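Side-chain contacts in oxidoreductase (Listeria innocua, PDB 3E18), which binds NAD and is probably a dehydrogenase of the GFO/IDH/MocA family, its substrate and exact reaction being unknown: residues D128-I133 with L236-V241; G172-W177 with A337-A342. One frame throughout, in Å; residues are numbered along the deposited sequence.

Contact 1 (D128-I133 with L236-V241); sequences DEDFLI and LPRWYV
One carboxylate oxygen, OD2 of D130, takes most of the polar load between the start of helix 129-140 and the beginning of strand 239-243. The indole of W239 gives its N-H to this oxygen, NE1 to OD2 2.9 Å, at an N-H...O angle of 157°; the oxygen lies close to the indole plane, while the N-H reaches it on the anti side of the carboxylate, tilted 25° from the carboxylate plane. D130 holds CG between its backbone N and carbonyl carbon (chi1 59°), which brings OD2 to the indole. R238 adds charge: its NE is 3.2 Å from D130 OD2, but the oxygen stands well out of the guanidinium plane, a salt bridge without a directed N-H. The guanidinium is layered on the indole, with W239 NE1 3.5 Å above its plane. F131 CD1 packs 4.0 Å from W239 CZ2. A water donates to D130 OD2 and D128 OD2 and accepts from R238 NH2. Further out, R238 NH1 bonds to S151, and R125 pairs with D128. R238 and W239 both face I250 in a classic beta bulge. With an indole N-H, a water and a guanidinium around OD2, the buried D130 is probably stabilised as the anion.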
loop_
_atom_site.group_PDB
_atom_site.type_symbol
_atom_site.label_atom_id
_atom_site.label_comp_id
_atom_site.label_asym_id
_atom_site.label_seq_id
_atom_site.Cartn_x
_atom_site.Cartn_y
_atom_site.Cartn_z
ATOM N N ASP A 128 3.902 15.397 17.478
ATOM C CA ASP A 128 2.542 14.857 17.333
ATOM C C ASP A 128 2.358 13.607 18.198
ATOM O O ASP A 128 3.208 12.716 18.200
ATOM C CB ASP A 128 2.230 14.540 15.868
ATOM C CG ASP A 128 1.643 15.723 15.105
ATOM O OD1 ASP A 128 1.570 16.847 15.656
ATOM O OD2 ASP A 128 1.243 15.523 13.932
ATOM N N GLU A 129 1.270 13.571 18.957
ATOM C CA GLU A 129 1.006 12.492 19.920
ATOM C C GLU A 129 0.896 11.097 19.274
ATOM O O GLU A 129 1.493 10.124 19.751
ATOM C CB GLU A 129 -0.274 12.813 20.709
ATOM C CG GLU A 129 -0.326 12.146 22.070
ATOM C CD GLU A 129 -1.486 12.618 22.948
ATOM O OE1 GLU A 129 -2.070 13.701 22.688
ATOM O OE2 GLU A 129 -1.813 11.882 23.907
ATOM N N ASP A 130 0.170 11.019 18.159
ATOM C CA ASP A 130 0.084 9.778 17.378
ATOM C C ASP A 130 1.464 9.260 16.957
ATOM O O ASP A 130 1.736 8.065 17.055
ATOM C CB ASP A 130 -0.788 9.974 16.148
ATOM C CG ASP A 130 -0.271 11.060 15.230
ATOM O OD1 ASP A 130 -0.166 12.229 15.665
ATOM O OD2 ASP A 130 0.006 10.747 14.065
ATOM N N PHE A 131 2.329 10.164 16.507
ATOM C CA PHE A 131 3.680 9.782 16.099
ATOM C C PHE A 131 4.512 9.319 17.294
ATOM O O PHE A 131 5.300 8.378 17.187
ATOM C CB PHE A 131 4.377 10.947 15.353
ATOM C CG PHE A 131 5.859 10.748 15.203
ATOM C CD1 PHE A 131 6.349 9.715 14.404
ATOM C CD2 PHE A 131 6.756 11.564 15.876
ATOM C CE1 PHE A 131 7.735 9.479 14.280
ATOM C CE2 PHE A 131 8.162 11.341 15.754
ATOM C CZ PHE A 131 8.633 10.300 14.952
ATOM N N LEU A 132 4.347 9.988 18.436
ATOM C CA LEU A 132 5.095 9.627 19.637
ATOM C C LEU A 132 4.668 8.273 20.232
ATOM O O LEU A 132 5.498 7.565 20.823
ATOM C CB LEU A 132 5.062 10.756 20.675
ATOM C CG LEU A 132 5.826 12.035 20.266
ATOM C CD1 LEU A 132 5.680 13.128 21.319
ATOM C CD2 LEU A 132 7.307 11.768 19.976
ATOM N N ILE A 133 3.402 7.903 20.028
ATOM C CA ILE A 133 2.936 6.515 20.289
ATOM C C ILE A 133 3.717 5.498 19.443
ATOM O O ILE A 133 4.211 4.508 19.977
ATOM C CB ILE A 133 1.415 6.368 20.086
ATOM C CG1 ILE A 133 0.664 7.163 21.157
ATOM C CG2 ILE A 133 0.971 4.899 20.143
ATOM C CD1 ILE A 133 -0.810 7.330 20.877
ATOM N N LEU A 236 -8.249 5.859 5.162
ATOM C CA LEU A 236 -7.575 4.686 5.693
ATOM C C LEU A 236 -6.903 5.111 7.011
ATOM O O LEU A 236 -6.830 6.305 7.274
ATOM C CB LEU A 236 -6.540 4.152 4.683
ATOM C CG LEU A 236 -7.091 3.455 3.427
ATOM C CD1 LEU A 236 -5.948 2.934 2.557
ATOM C CD2 LEU A 236 -8.029 2.306 3.783
ATOM N N PRO A 237 -6.442 4.156 7.861
ATOM C CA PRO A 237 -5.828 4.584 9.136
ATOM C C PRO A 237 -4.627 5.523 9.025
ATOM O O PRO A 237 -3.850 5.447 8.056
ATOM C CB PRO A 237 -5.364 3.259 9.782
ATOM C CG PRO A 237 -5.438 2.254 8.725
ATOM C CD PRO A 237 -6.518 2.685 7.790
ATOM N N ARG A 238 -4.470 6.367 10.045
ATOM C CA ARG A 238 -3.316 7.248 10.167
ATOM C C ARG A 238 -2.021 6.424 10.220
ATOM O O ARG A 238 -1.065 6.748 9.524
ATOM C CB ARG A 238 -3.481 8.156 11.395
ATOM C CG ARG A 238 -2.308 9.072 11.715
ATOM C CD ARG A 238 -2.072 10.180 10.701
ATOM N NE ARG A 238 -0.807 10.849 10.981
ATOM C CZ ARG A 238 0.387 10.451 10.546
ATOM N NH1 ARG A 238 0.521 9.396 9.750
ATOM N NH2 ARG A 238 1.454 11.142 10.889
ATOM N N TRP A 239 -2.009 5.356 11.017
ATOM C CA TRP A 239 -0.800 4.498 11.158
ATOM C C TRP A 239 -1.184 3.029 11.049
ATOM O O TRP A 239 -2.222 2.619 11.558
ATOM C CB TRP A 239 -0.148 4.739 12.515
ATOM C CG TRP A 239 0.573 6.079 12.636
ATOM C CD1 TRP A 239 0.099 7.223 13.218
ATOM C CD2 TRP A 239 1.886 6.376 12.176
ATOM N NE1 TRP A 239 1.041 8.228 13.142
ATOM C CE2 TRP A 239 2.152 7.727 12.512
ATOM C CE3 TRP A 239 2.878 5.626 11.523
ATOM C CZ2 TRP A 239 3.366 8.348 12.205
ATOM C CZ3 TRP A 239 4.076 6.241 11.210
ATOM C CH2 TRP A 239 4.316 7.588 11.547
ATOM N N TYR A 240 -0.358 2.237 10.371
ATOM C CA TYR A 240 -0.532 0.799 10.347
ATOM C C TYR A 240 0.884 0.264 10.343
ATOM O O TYR A 240 1.644 0.520 9.414
ATOM C CB TYR A 240 -1.308 0.337 9.108
ATOM C CG TYR A 240 -1.466 -1.183 8.984
ATOM C CD1 TYR A 240 -2.451 -1.876 9.707
ATOM C CD2 TYR A 240 -0.630 -1.918 8.144
ATOM C CE1 TYR A 240 -2.594 -3.268 9.588
ATOM C CE2 TYR A 240 -0.767 -3.306 8.015
ATOM C CZ TYR A 240 -1.740 -3.974 8.744
ATOM O OH TYR A 240 -1.867 -5.341 8.602
ATOM N N VAL A 241 1.249 -0.434 11.407
ATOM C CA VAL A 241 2.657 -0.812 11.599
ATOM C C VAL A 241 2.803 -2.296 11.881
ATOM O O VAL A 241 1.975 -2.881 12.543
ATOM C CB VAL A 241 3.345 0.050 12.715
ATOM C CG1 VAL A 241 3.477 1.533 12.275
ATOM C CG2 VAL A 241 2.585 -0.031 14.053
HETATM O O HOH W 1 1.399 13.064 12.964
#

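Contact 2 (G172-W177 with A337-A342)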
loop_
_atom_site.group_PDB
_atom_site.type_symbol
_atom_site.label_atom_id
_atom_site.label_comp_id
_atom_site.label_asym_id
_atom_site.label_seq_id
_atom_site.Cartn_x
_atom_site.Cartn_y
_atom_site.Cartn_z
ATOM N N GLY A 172 1.630 21.948 -3.749
ATOM C CA GLY A 172 1.414 20.501 -3.781
ATOM C C GLY A 172 1.579 19.775 -2.455
ATOM O O GLY A 172 2.155 20.315 -1.512
ATOM N N MET A 173 1.096 18.532 -2.399
ATOM C CA MET A 173 1.048 17.770 -1.150
ATOM C C MET A 173 2.361 17.127 -0.698
ATOM O O MET A 173 2.558 16.926 0.509
ATOM C CB MET A 173 -0.096 16.745 -1.165
ATOM C CG MET A 173 -1.493 17.347 -0.960
ATOM S SD MET A 173 -1.754 18.342 0.560
ATOM C CE MET A 173 -1.950 19.927 -0.198
ATOM N N VAL A 174 3.242 16.781 -1.637
ATOM C CA VAL A 174 4.572 16.277 -1.252
ATOM C C VAL A 174 5.267 17.336 -0.371
ATOM O O VAL A 174 5.774 17.048 0.711
ATOM C CB VAL A 174 5.440 15.937 -2.480
ATOM C CG1 VAL A 174 6.846 15.539 -2.057
ATOM C CG2 VAL A 174 4.818 14.800 -3.302
ATOM N N LEU A 175 5.234 18.580 -0.831
ATOM C CA LEU A 175 5.889 19.683 -0.142
ATOM C C LEU A 175 5.115 20.190 1.087
ATOM O O LEU A 175 5.680 20.810 1.976
ATOM C CB LEU A 175 6.180 20.808 -1.151
ATOM C CG LEU A 175 7.309 20.456 -2.127
ATOM C CD1 LEU A 175 7.446 21.510 -3.227
ATOM C CD2 LEU A 175 8.610 20.305 -1.379
ATOM N N ASP A 176 3.824 19.898 1.141
ATOM C CA ASP A 176 2.986 20.368 2.233
ATOM C C ASP A 176 2.946 19.340 3.370
ATOM O O ASP A 176 3.512 19.563 4.431
ATOM C CB ASP A 176 1.586 20.656 1.703
ATOM C CG ASP A 176 0.708 21.383 2.700
ATOM O OD1 ASP A 176 1.152 21.660 3.836
ATOM O OD2 ASP A 176 -0.449 21.677 2.343
ATOM N N TRP A 177 2.286 18.213 3.144
ATOM C CA TRP A 177 2.163 17.193 4.171
ATOM C C TRP A 177 3.299 16.182 4.104
ATOM O O TRP A 177 3.733 15.647 5.124
ATOM C CB TRP A 177 0.826 16.485 4.034
ATOM C CG TRP A 177 -0.205 16.977 4.976
ATOM C CD1 TRP A 177 -1.289 17.755 4.675
ATOM C CD2 TRP A 177 -0.260 16.736 6.388
ATOM N NE1 TRP A 177 -2.018 18.012 5.813
ATOM C CE2 TRP A 177 -1.411 17.396 6.878
ATOM C CE3 TRP A 177 0.543 16.016 7.285
ATOM C CZ2 TRP A 177 -1.773 17.363 8.227
ATOM C CZ3 TRP A 177 0.172 15.977 8.627
ATOM C CH2 TRP A 177 -0.971 16.651 9.081
ATOM N N ALA A 337 14.268 12.681 -4.550
ATOM C CA ALA A 337 14.139 11.287 -5.020
ATOM C C ALA A 337 12.698 10.919 -5.370
ATOM O O ALA A 337 12.455 10.236 -6.359
ATOM C CB ALA A 337 14.694 10.314 -4.004
ATOM N N ILE A 338 11.749 11.393 -4.569
ATOM C CA ILE A 338 10.335 11.086 -4.792
ATOM C C ILE A 338 9.881 11.702 -6.106
ATOM O O ILE A 338 9.238 11.032 -6.920
ATOM C CB ILE A 338 9.471 11.567 -3.600
ATOM C CG1 ILE A 338 9.584 10.556 -2.456
ATOM C CG2 ILE A 338 8.007 11.775 -3.994
ATOM C CD1 ILE A 338 9.057 11.062 -1.122
ATOM N N PHE A 339 10.224 12.971 -6.314
ATOM C CA PHE A 339 9.819 13.679 -7.528
ATOM C C PHE A 339 10.423 13.061 -8.780
ATOM O O PHE A 339 9.746 12.906 -9.803
ATOM C CB PHE A 339 10.183 15.148 -7.421
ATOM C CG PHE A 339 9.172 15.948 -6.666
ATOM C CD1 PHE A 339 7.823 15.872 -7.007
ATOM C CD2 PHE A 339 9.555 16.777 -5.625
ATOM C CE1 PHE A 339 6.878 16.604 -6.319
ATOM C CE2 PHE A 339 8.600 17.535 -4.935
ATOM C CZ PHE A 339 7.272 17.443 -5.286
ATOM N N GLU A 340 11.692 12.687 -8.674
ATOM C CA GLU A 340 12.390 11.997 -9.743
ATOM C C GLU A 340 11.763 10.624 -10.034
ATOM O O GLU A 340 11.555 10.268 -11.203
ATOM C CB GLU A 340 13.867 11.843 -9.380
ATOM C CG GLU A 340 14.702 11.227 -10.508
ATOM C CD GLU A 340 16.081 10.783 -10.065
ATOM O OE1 GLU A 340 16.599 11.291 -9.040
ATOM O OE2 GLU A 340 16.659 9.917 -10.754
ATOM N N ALA A 341 11.457 9.866 -8.979
ATOM C CA ALA A 341 10.856 8.534 -9.114
ATOM C C ALA A 341 9.521 8.602 -9.829
ATOM O O ALA A 341 9.252 7.816 -10.736
ATOM C CB ALA A 341 10.703 7.858 -7.730
ATOM N N ALA A 342 8.693 9.564 -9.446
ATOM C CA ALA A 342 7.397 9.724 -10.090
ATOM C C ALA A 342 7.459 10.258 -11.533
ATOM O O ALA A 342 6.698 9.815 -12.396
ATOM C CB ALA A 342 6.524 10.597 -9.243
#
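With CG anti to the carbonyl carbon (chi1 -83°), the F339 side chain reaches from its helix to V174, whose CG1 stands anti to its own backbone N (chi1 175°) and whose two methyls both meet the ring. F339 CZ lies 3.7 Å from V174 CB, and the methyls divide the ring's far end between them: V174 CG1 is 3.9 Å from F339 CE2 and V174 CG2 4.1 Å from F339 CE1. L175 comes up at the edge of the same ring, near its plane, with CG 4.3 Å from F339 CE2. The helices that carry these groups, 173-188 and 325-344, run nearly antiparallel here, at 156° and 11.8 Å between the axes of the short segments, a spacing bridged by the phenylalanine. Both lie against the large mixed sheet of the C-terminal part of this GFO/IDH/MocA protein: V174 also touches L200 and F212, and I338 touches V196, A198 and T214. Deeper in this layer V174 CG1 approaches I338 CG2 at 4.4 Å. D209 receives a hydrogen bond from the backbone N of V174 at the start of helix 173-188, and two residues on, D176 forms a salt bridge with K96, a residue of the NAD site.

The two contacts illustrate how one helix can serve separate places on a sheet. Their centres are 21 Å apart and their nearest atoms about 5 Å, without touching. Along the chain they interleave: 128-133, 172-177, 236-241, 337-342. Helix 173-188 supplies half of contact 2 near its start, and its later residues L181, Q184 and F187 touch side chains of contact 1. The mixed sheet is common to both, through strand 239-243 in contact 1 and strands 193-201 and 211-218 under contact 2. In contact 2 the side chain of L175 lies about 7 Å from the bound NAD, so the C-terminal layer packs close to the cofactor, which is held mainly by the Rossmann domain.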